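Local coordinates for uncharacterized protein (Bacteroides ovatus CL02T12C04, PDB 6PTM) that probably acts as a family GH42 exo-carrageenase, hydrolysing glycosidic bonds at the ends of carrageenan-derived chains, at residues A173-K178 / W507-R512; G422-S427 / E470-S475. All coordinates share one frame; numbering follows the deposited sequence.

Contact 1: residues A173-K178 / W507-R512; sequences ADWTWK and WYWCRR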
ATOM      1  N   ALA A 173      10.407  -7.011   6.023  1.00 14.15           N
ATOM      2  CA  ALA A 173       9.691  -6.250   7.070  1.00 15.30           C
ATOM      3  C   ALA A 173      10.704  -5.634   8.026  1.00 15.46           C
ATOM      4  O   ALA A 173      11.614  -6.363   8.486  1.00 16.89           O
ATOM      5  CB  ALA A 173       8.744  -7.142   7.807  1.00 14.62           C
ATOM      6  N   ASP A 174      10.557  -4.343   8.291  1.00 15.37           N
ATOM      7  CA  ASP A 174      11.217  -3.624   9.409  1.00 17.13           C
ATOM      8  C   ASP A 174      10.192  -2.661  10.050  1.00 17.63           C
ATOM      9  O   ASP A 174       9.005  -2.752   9.759  1.00 16.50           O
ATOM     10  CB  ASP A 174      12.500  -2.932   8.936  1.00 16.96           C
ATOM     11  CG  ASP A 174      13.536  -2.748  10.041  1.00 17.12           C
ATOM     12  OD1 ASP A 174      14.736  -2.831   9.752  1.00 16.84           O
ATOM     13  OD2 ASP A 174      13.133  -2.459  11.174  1.00 17.52           O
ATOM     14  N   TRP A 175      10.637  -1.774  10.914  1.00 17.67           N
ATOM     15  CA  TRP A 175       9.748  -0.961  11.770  1.00 17.68           C
ATOM     16  C   TRP A 175      10.235   0.486  11.787  1.00 18.03           C
ATOM     17  O   TRP A 175      11.420   0.685  11.959  1.00 16.76           O
ATOM     18  CB  TRP A 175       9.734  -1.550  13.175  1.00 18.23           C
ATOM     19  CG  TRP A 175       9.286  -2.975  13.243  1.00 17.80           C
ATOM     20  CD1 TRP A 175      10.075  -4.078  13.098  1.00 17.86           C
ATOM     21  CD2 TRP A 175       7.949  -3.457  13.454  1.00 18.18           C
ATOM     22  NE1 TRP A 175       9.309  -5.209  13.148  1.00 17.96           N
ATOM     23  CE2 TRP A 175       8.010  -4.871  13.407  1.00 18.34           C
ATOM     24  CE3 TRP A 175       6.704  -2.851  13.665  1.00 19.09           C
ATOM     25  CZ2 TRP A 175       6.884  -5.679  13.567  1.00 18.10           C
ATOM     26  CZ3 TRP A 175       5.594  -3.655  13.868  1.00 20.39           C
ATOM     27  CH2 TRP A 175       5.678  -5.047  13.773  1.00 18.78           C
ATOM     28  N   THR A 176       9.328   1.439  11.634  1.00 18.46           N
ATOM     29  CA  THR A 176       9.594   2.890  11.734  1.00 21.66           C
ATOM     30  C   THR A 176      10.294   3.215  13.080  1.00 22.78           C
ATOM     31  O   THR A 176       9.837   2.732  14.135  1.00 20.05           O
ATOM     32  CB  THR A 176       8.283   3.658  11.514  1.00 23.68           C
ATOM     33  OG1 THR A 176       7.665   3.127  10.331  1.00 24.35           O
ATOM     34  CG2 THR A 176       8.539   5.150  11.386  1.00 25.83           C
ATOM     35  N   TRP A 177      11.423   3.931  13.010  1.00 23.51           N
ATOM     36  CA  TRP A 177      12.179   4.521  14.156  1.00 28.42           C
ATOM     37  C   TRP A 177      12.810   3.453  15.043  1.00 27.38           C
ATOM     38  O   TRP A 177      13.262   3.839  16.123  1.00 31.05           O
ATOM     39  CB  TRP A 177      11.287   5.418  15.032  1.00 29.99           C
ATOM     40  CG  TRP A 177      10.765   6.641  14.351  1.00 36.37           C
ATOM     41  CD1 TRP A 177      11.263   7.248  13.232  1.00 38.43           C
ATOM     42  CD2 TRP A 177       9.616   7.405  14.758  1.00 38.39           C
ATOM     43  NE1 TRP A 177      10.495   8.343  12.918  1.00 39.61           N
ATOM     44  CE2 TRP A 177       9.482   8.467  13.838  1.00 39.18           C
ATOM     45  CE3 TRP A 177       8.708   7.312  15.819  1.00 44.16           C
ATOM     46  CZ2 TRP A 177       8.457   9.408  13.934  1.00 41.69           C
ATOM     47  CZ3 TRP A 177       7.692   8.242  15.910  1.00 43.69           C
ATOM     48  CH2 TRP A 177       7.564   9.269  14.974  1.00 41.55           C
ATOM     49  N   LYS A 178      12.802   2.174  14.654  1.00 25.96           N
ATOM     50  CA  LYS A 178      13.438   1.085  15.444  1.00 25.04           C
ATOM     51  C   LYS A 178      14.911   1.417  15.648  1.00 24.09           C
ATOM     52  O   LYS A 178      15.646   1.685  14.692  1.00 21.75           O
ATOM     53  CB  LYS A 178      13.360  -0.275  14.746  1.00 24.05           C
ATOM     54  CG  LYS A 178      13.857  -1.459  15.574  1.00 23.03           C
ATOM     55  CD  LYS A 178      13.920  -2.719  14.758  1.00 23.31           C
ATOM     56  CE  LYS A 178      15.037  -2.652  13.726  1.00 23.63           C
ATOM     57  NZ  LYS A 178      14.983  -3.810  12.808  1.00 21.60           N
ATOM     58  N   TRP A 507       4.613   0.902  10.793  1.00 21.70           N
ATOM     59  CA  TRP A 507       4.355   1.863  11.909  1.00 22.45           C
ATOM     60  C   TRP A 507       3.961   1.082  13.170  1.00 20.62           C
ATOM     61  O   TRP A 507       2.947   0.392  13.161  1.00 20.88           O
ATOM     62  CB  TRP A 507       3.248   2.847  11.513  1.00 25.04           C
ATOM     63  CG  TRP A 507       2.868   3.835  12.577  1.00 28.44           C
ATOM     64  CD1 TRP A 507       1.857   3.703  13.487  1.00 28.85           C
ATOM     65  CD2 TRP A 507       3.483   5.117  12.847  1.00 28.10           C
ATOM     66  NE1 TRP A 507       1.795   4.809  14.290  1.00 31.15           N
ATOM     67  CE2 TRP A 507       2.780   5.689  13.930  1.00 28.24           C
ATOM     68  CE3 TRP A 507       4.557   5.837  12.298  1.00 29.39           C
ATOM     69  CZ2 TRP A 507       3.077   6.961  14.428  1.00 28.25           C
ATOM     70  CZ3 TRP A 507       4.849   7.098  12.789  1.00 26.75           C
ATOM     71  CH2 TRP A 507       4.127   7.641  13.849  1.00 26.57           C
ATOM     72  N   TYR A 508       4.739   1.148  14.264  1.00 21.15           N
ATOM     73  CA  TYR A 508       6.052   1.786  14.403  1.00 22.32           C
ATOM     74  C   TYR A 508       6.747   1.271  15.676  1.00 21.48           C
ATOM     75  O   TYR A 508       6.094   0.779  16.586  1.00 20.67           O
ATOM     76  CB  TYR A 508       6.018   3.321  14.473  1.00 23.04           C
ATOM     77  CG  TYR A 508       5.327   3.975  15.656  1.00 25.80           C
ATOM     78  CD1 TYR A 508       5.711   5.244  16.078  1.00 25.78           C
ATOM     79  CD2 TYR A 508       4.243   3.383  16.300  1.00 24.97           C
ATOM     80  CE1 TYR A 508       5.058   5.897  17.118  1.00 27.68           C
ATOM     81  CE2 TYR A 508       3.593   4.016  17.346  1.00 26.86           C
ATOM     82  CZ  TYR A 508       3.987   5.284  17.750  1.00 29.22           C
ATOM     83  OH  TYR A 508       3.314   5.905  18.771  1.00 28.90           O
ATOM     84  N   TRP A 509       8.071   1.352  15.708  1.00 23.03           N
ATOM     85  CA  TRP A 509       8.878   0.869  16.854  1.00 25.12           C
ATOM     86  C   TRP A 509       9.395   2.087  17.610  1.00 24.26           C
ATOM     87  O   TRP A 509      10.564   2.480  17.429  1.00 23.02           O
ATOM     88  CB  TRP A 509       9.990  -0.053  16.386  1.00 25.86           C
ATOM     89  CG  TRP A 509      10.682  -0.834  17.468  1.00 27.22           C
ATOM     90  CD1 TRP A 509      11.335  -0.367  18.576  1.00 27.98           C
ATOM     91  CD2 TRP A 509      10.861  -2.263  17.468  1.00 27.58           C
ATOM     92  NE1 TRP A 509      11.899  -1.409  19.270  1.00 28.22           N
ATOM     93  CE2 TRP A 509      11.637  -2.581  18.610  1.00 26.82           C
ATOM     94  CE3 TRP A 509      10.443  -3.291  16.605  1.00 26.51           C
ATOM     95  CZ2 TRP A 509      11.996  -3.893  18.908  1.00 27.28           C
ATOM     96  CZ3 TRP A 509      10.797  -4.587  16.908  1.00 27.44           C
ATOM     97  CH2 TRP A 509      11.566  -4.877  18.040  1.00 26.97           C
ATOM     98  N   CYS A 510       8.495   2.683  18.378  1.00 27.48           N
ATOM     99  CA  CYS A 510       8.752   3.930  19.132  1.00 29.23           C
ATOM    100  C   CYS A 510       9.471   3.608  20.451  1.00 28.80           C
ATOM    101  O   CYS A 510      10.013   4.549  21.031  1.00 27.86           O
ATOM    102  CB  CYS A 510       7.453   4.681  19.386  1.00 31.57           C
ATOM    103  SG  CYS A 510       7.748   6.413  19.813  1.00 41.32           S
ATOM    104  N   ARG A 511       9.475   2.343  20.899  1.00 26.63           N
ATOM    105  CA  ARG A 511      10.261   1.870  22.074  1.00 25.20           C
ATOM    106  C   ARG A 511      11.750   2.175  21.893  1.00 26.95           C
ATOM    107  O   ARG A 511      12.313   1.867  20.826  1.00 24.95           O
ATOM    108  CB  ARG A 511      10.108   0.358  22.246  1.00 24.80           C
ATOM    109  CG  ARG A 511       8.749  -0.074  22.774  1.00 24.82           C
ATOM    110  CD  ARG A 511       8.717  -0.123  24.308  1.00 23.82           C
ATOM    111  NE  ARG A 511       7.558  -0.894  24.748  1.00 23.24           N
ATOM    112  CZ  ARG A 511       7.182  -1.073  26.012  1.00 22.45           C
ATOM    113  NH1 ARG A 511       7.865  -0.523  26.999  1.00 22.93           N
ATOM    114  NH2 ARG A 511       6.158  -1.865  26.277  1.00 21.31           N
ATOM    115  N   ARG A 512      12.382   2.727  22.923  1.00 27.09           N
ATOM    116  CA  ARG A 512      13.856   2.884  22.970  1.00 31.67           C
ATOM    117  C   ARG A 512      14.415   1.580  23.540  1.00 31.57           C
ATOM    118  O   ARG A 512      13.600   0.739  24.046  1.00 26.74           O
ATOM    119  CB  ARG A 512      14.274   4.126  23.782  1.00 36.50           C
ATOM    120  CG  ARG A 512      13.697   5.454  23.302  1.00 39.82           C
ATOM    121  CD  ARG A 512      14.020   5.829  21.849  1.00 46.14           C
ATOM    122  NE  ARG A 512      13.207   5.138  20.837  1.00 49.89           N
ATOM    123  CZ  ARG A 512      13.425   5.110  19.508  1.00 49.89           C
ATOM    124  NH1 ARG A 512      14.438   5.781  18.974  1.00 43.14           N
ATOM    125  NH2 ARG A 512      12.619   4.390  18.727  1.00 40.28           N
TER

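Contact 2: residues G422-S427 / E470-S475; sequences GNDASS and EGHMLS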
ATOM      1  N   GLY A 422       5.576   3.293  -4.299  1.00 14.48           N
ATOM      2  CA  GLY A 422       5.494   3.780  -2.917  1.00 14.32           C
ATOM      3  C   GLY A 422       4.055   3.936  -2.487  1.00 14.91           C
ATOM      4  O   GLY A 422       3.187   4.257  -3.363  1.00 15.54           O
ATOM      5  N   ASN A 423       3.824   3.740  -1.186  1.00 14.64           N
ATOM      6  CA  ASN A 423       2.546   4.045  -0.500  1.00 15.19           C
ATOM      7  C   ASN A 423       2.738   3.861   1.006  1.00 14.32           C
ATOM      8  O   ASN A 423       3.755   3.341   1.404  1.00 13.44           O
ATOM      9  CB  ASN A 423       1.399   3.147  -0.965  1.00 15.84           C
ATOM     10  CG  ASN A 423       1.692   1.674  -0.794  1.00 18.10           C
ATOM     11  OD1 ASN A 423       1.493   1.123   0.289  1.00 24.74           O
ATOM     12  ND2 ASN A 423       2.172   1.018  -1.820  1.00 14.99           N
ATOM     13  N   ASP A 424       1.729   4.227   1.787  1.00 15.13           N
ATOM     14  CA  ASP A 424       1.616   3.874   3.234  1.00 16.33           C
ATOM     15  C   ASP A 424       0.181   3.397   3.453  1.00 16.26           C
ATOM     16  O   ASP A 424      -0.549   3.988   4.252  1.00 17.54           O
ATOM     17  CB  ASP A 424       2.139   4.992   4.131  1.00 16.26           C
ATOM     18  CG  ASP A 424       1.247   6.204   4.265  1.00 17.40           C
ATOM     19  OD1 ASP A 424       0.533   6.516   3.309  1.00 16.38           O
ATOM     20  OD2 ASP A 424       1.293   6.834   5.336  1.00 18.64           O
ATOM     21  N   ALA A 425      -0.189   2.362   2.709  1.00 14.95           N
ATOM     22  CA  ALA A 425      -1.517   1.712   2.790  1.00 16.58           C
ATOM     23  C   ALA A 425      -1.829   1.434   4.245  1.00 17.03           C
ATOM     24  O   ALA A 425      -0.911   0.936   4.955  1.00 17.04           O
ATOM     25  CB  ALA A 425      -1.585   0.437   1.991  1.00 16.47           C
ATOM     26  N   SER A 426      -3.067   1.780   4.631  1.00 17.64           N
ATOM     27  CA  SER A 426      -3.739   1.452   5.912  1.00 18.69           C
ATOM     28  C   SER A 426      -4.763   0.341   5.678  1.00 18.55           C
ATOM     29  O   SER A 426      -5.346   0.271   4.565  1.00 14.57           O
ATOM     30  CB  SER A 426      -4.479   2.626   6.510  1.00 20.47           C
ATOM     31  OG  SER A 426      -3.599   3.685   6.812  1.00 20.96           O
ATOM     32  N   SER A 427      -5.018  -0.440   6.725  1.00 17.63           N
ATOM     33  CA  SER A 427      -6.152  -1.388   6.805  1.00 20.09           C
ATOM     34  C   SER A 427      -6.835  -1.214   8.176  1.00 21.04           C
ATOM     35  O   SER A 427      -7.545  -0.233   8.381  1.00 20.24           O
ATOM     36  CB  SER A 427      -5.678  -2.802   6.526  1.00 19.20           C
ATOM     37  OG  SER A 427      -4.645  -3.188   7.432  1.00 19.85           O
ATOM     38  N   GLU A 470       5.425   3.291   5.362  1.00 18.33           N
ATOM     39  CA  GLU A 470       4.855   3.504   6.708  1.00 18.13           C
ATOM     40  C   GLU A 470       3.611   2.642   6.835  1.00 18.20           C
ATOM     41  O   GLU A 470       2.503   3.178   6.672  1.00 19.24           O
ATOM     42  CB  GLU A 470       4.573   4.986   6.923  1.00 18.28           C
ATOM     43  CG  GLU A 470       4.228   5.324   8.359  1.00 17.61           C
ATOM     44  CD  GLU A 470       3.818   6.776   8.552  1.00 19.60           C
ATOM     45  OE1 GLU A 470       4.462   7.652   7.927  1.00 18.52           O
ATOM     46  OE2 GLU A 470       2.806   7.011   9.249  1.00 17.57           O
ATOM     47  N   GLY A 471       3.802   1.356   7.108  1.00 18.14           N
ATOM     48  CA  GLY A 471       2.716   0.363   7.072  1.00 18.57           C
ATOM     49  C   GLY A 471       1.703   0.637   8.172  1.00 18.97           C
ATOM     50  O   GLY A 471       2.109   0.698   9.374  1.00 17.97           O
ATOM     51  N   HIS A 472       0.436   0.826   7.793  1.00 19.54           N
ATOM     52  CA  HIS A 472      -0.664   1.141   8.734  1.00 19.88           C
ATOM     53  C   HIS A 472      -1.661  -0.023   8.711  1.00 20.05           C
ATOM     54  O   HIS A 472      -2.893   0.219   8.813  1.00 19.65           O
ATOM     55  CB  HIS A 472      -1.235   2.545   8.442  1.00 21.47           C
ATOM     56  CG  HIS A 472      -0.424   3.643   9.049  1.00 20.74           C
ATOM     57  ND1 HIS A 472      -0.330   3.818  10.438  1.00 23.28           N
ATOM     58  CD2 HIS A 472       0.342   4.603   8.481  1.00 20.66           C
ATOM     59  CE1 HIS A 472       0.492   4.829  10.680  1.00 23.74           C
ATOM     60  NE2 HIS A 472       0.933   5.322   9.486  1.00 20.11           N
ATOM     61  N   MET A 473      -1.156  -1.251   8.620  1.00 20.84           N
ATOM     62  CA  MET A 473      -1.995  -2.490   8.695  1.00 20.03           C
ATOM     63  C   MET A 473      -2.088  -3.023  10.126  1.00 19.70           C
ATOM     64  O   MET A 473      -2.833  -4.007  10.310  1.00 21.32           O
ATOM     65  CB  MET A 473      -1.448  -3.580   7.769  1.00 20.94           C
ATOM     66  CG  MET A 473      -1.581  -3.203   6.297  1.00 23.03           C
ATOM     67  SD  MET A 473      -0.053  -3.438   5.337  1.00 24.18           S
ATOM     68  CE  MET A 473      -0.022  -5.230   5.378  1.00 22.73           C
ATOM     69  N   LEU A 474      -1.416  -2.407  11.114  1.00 19.78           N
ATOM     70  CA  LEU A 474      -1.519  -2.843  12.545  1.00 19.67           C
ATOM     71  C   LEU A 474      -2.210  -1.760  13.397  1.00 21.33           C
ATOM     72  O   LEU A 474      -3.089  -2.143  14.160  1.00 21.81           O
ATOM     73  CB  LEU A 474      -0.138  -3.207  13.106  1.00 19.97           C
ATOM     74  CG  LEU A 474       0.608  -4.285  12.315  1.00 20.18           C
ATOM     75  CD1 LEU A 474       1.979  -4.525  12.916  1.00 21.55           C
ATOM     76  CD2 LEU A 474      -0.210  -5.576  12.252  1.00 18.95           C
ATOM     77  N   SER A 475      -1.816  -0.478  13.292  1.00 21.29           N
ATOM     78  CA  SER A 475      -2.462   0.647  14.026  1.00 23.20           C
ATOM     79  C   SER A 475      -2.535   1.922  13.164  1.00 22.45           C
ATOM     80  O   SER A 475      -1.721   2.095  12.200  1.00 21.01           O
ATOM     81  CB  SER A 475      -1.773   0.908  15.373  1.00 21.94           C
ATOM     82  OG  SER A 475      -0.443   1.362  15.188  1.00 20.22           O
TER

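Contact 1: residues A173-K178 / W507-R512
Trp509 and Arg512 supply the two hydrogen bonds here, both to carbonyls of the type II turn Trp175-Lys178. Trp509 N meets Thr176 O at 2.7 Å, in the carbonyl plane. Arg512 doubles back through its middle torsions (chi3 78°) to set NH2 2.7 Å from Trp177 O, which lies in the guanidinium plane, but NH2 stands above that carbonyl's plane; its NE holds Cys510 O. Among the rings, Trp509 sets its edge on the face of Trp175, with CE3 3.6 Å from Trp175 CG, and Trp507 points an edge at the face of Trp177 (planes at 60°). Trp177 CZ3 lies in the ring plane of Tyr508, 3.6 Å from its CD1, so Trp177, Trp507 and Tyr508 form an aromatic cluster. Lys178 CG lies over a face of Trp509 in a CH-pi contact, 3.7 Å from the centroid of its five-membered ring. Lys178 NZ forms a salt bridge to Asp174 OD2 and hydrogen bonds to the carbonyls of Tyr184, His188 and Gly189. Trp175 NE1 bonds to His541, Trp509 NE1 to Tyr84. A cis peptide between Trp507 and Tyr508, just beyond the last barrel strand, is a recurrent feature of clan GH-A glycosidases, whose (beta/alpha)8 barrel closes here.

Contact 2: residues G422-S427 / E470-S475
Asp424 and His472 lie side by side and point the same way, carboxylate and imidazole planes 79° apart, with Asp424 OD2 near the ring plane at the CD2 edge, 4.0 Å from that carbon. Glu470 stands next to both. Its CB packs against Asp424 CB at 3.7 Å, and with CG anti to the backbone N (chi1 -169°) the extended chain brings OE2 to His472 NE2. That bond, 2.5 Å between NE2 and OE2, runs in the ring plane and reaches the anti side of the carboxylate. At the other nitrogen, ND1 gives a nearly straight bond (172°) to Ser475 O at 2.8 Å, so the imidazole is pinned at both ends and its rotation fixed. An alanine in place of His472 would probably leave Glu470 OE2 and Ser475 O without these donors and the Glu470 carboxylate freer to turn. Strands 421-423 and 466-471 are neighbours in the (beta/alpha)8 barrel, and the two segments leave its C-terminal rim, where enzymes of this fold keep their active site. Lys394 forms a salt bridge to Glu470 OE1, and Glu293 brings another carboxylate close to Asp424. The backbones run on roughly parallel through a single bridge of Ser426 with His472: His472 N bonds Ala425 O, and Ser427 N bonds His472 O, each at 3.1 Å. Ser426 OG touches His472 CB at 3.1 Å. Ser427 OG rests beside the Met473 backbone, 3.0 Å from its CA, and finds polar partners in Asn492 and Tyr488. Met473 turns its sulfur end away from Ser427, while its side chain packs on helix 486-498.

From the N terminus, the helices before residue 140 lead to the first barrel strand, 168-175, which runs into segment 173-178. Four more barrel strands follow before the sixth, 421-423, which runs into 422-427. Contact 2 closes a short loop there, spanning helix 448-460 and joining the sixth strand to the seventh at 470-475. Helix 486-498 and strand 503-506 then deliver 507-512 back to 173-178, so contact 1 closes a loop of 328 residues that encloses the whole of contact 2. The two meet at Trp507: its N lies 2.9 Å from Gly471 O, probably hydrogen-bonded, and its ring packs on His472. Strands six, seven, eight and one are thus tied in sequence along one rim.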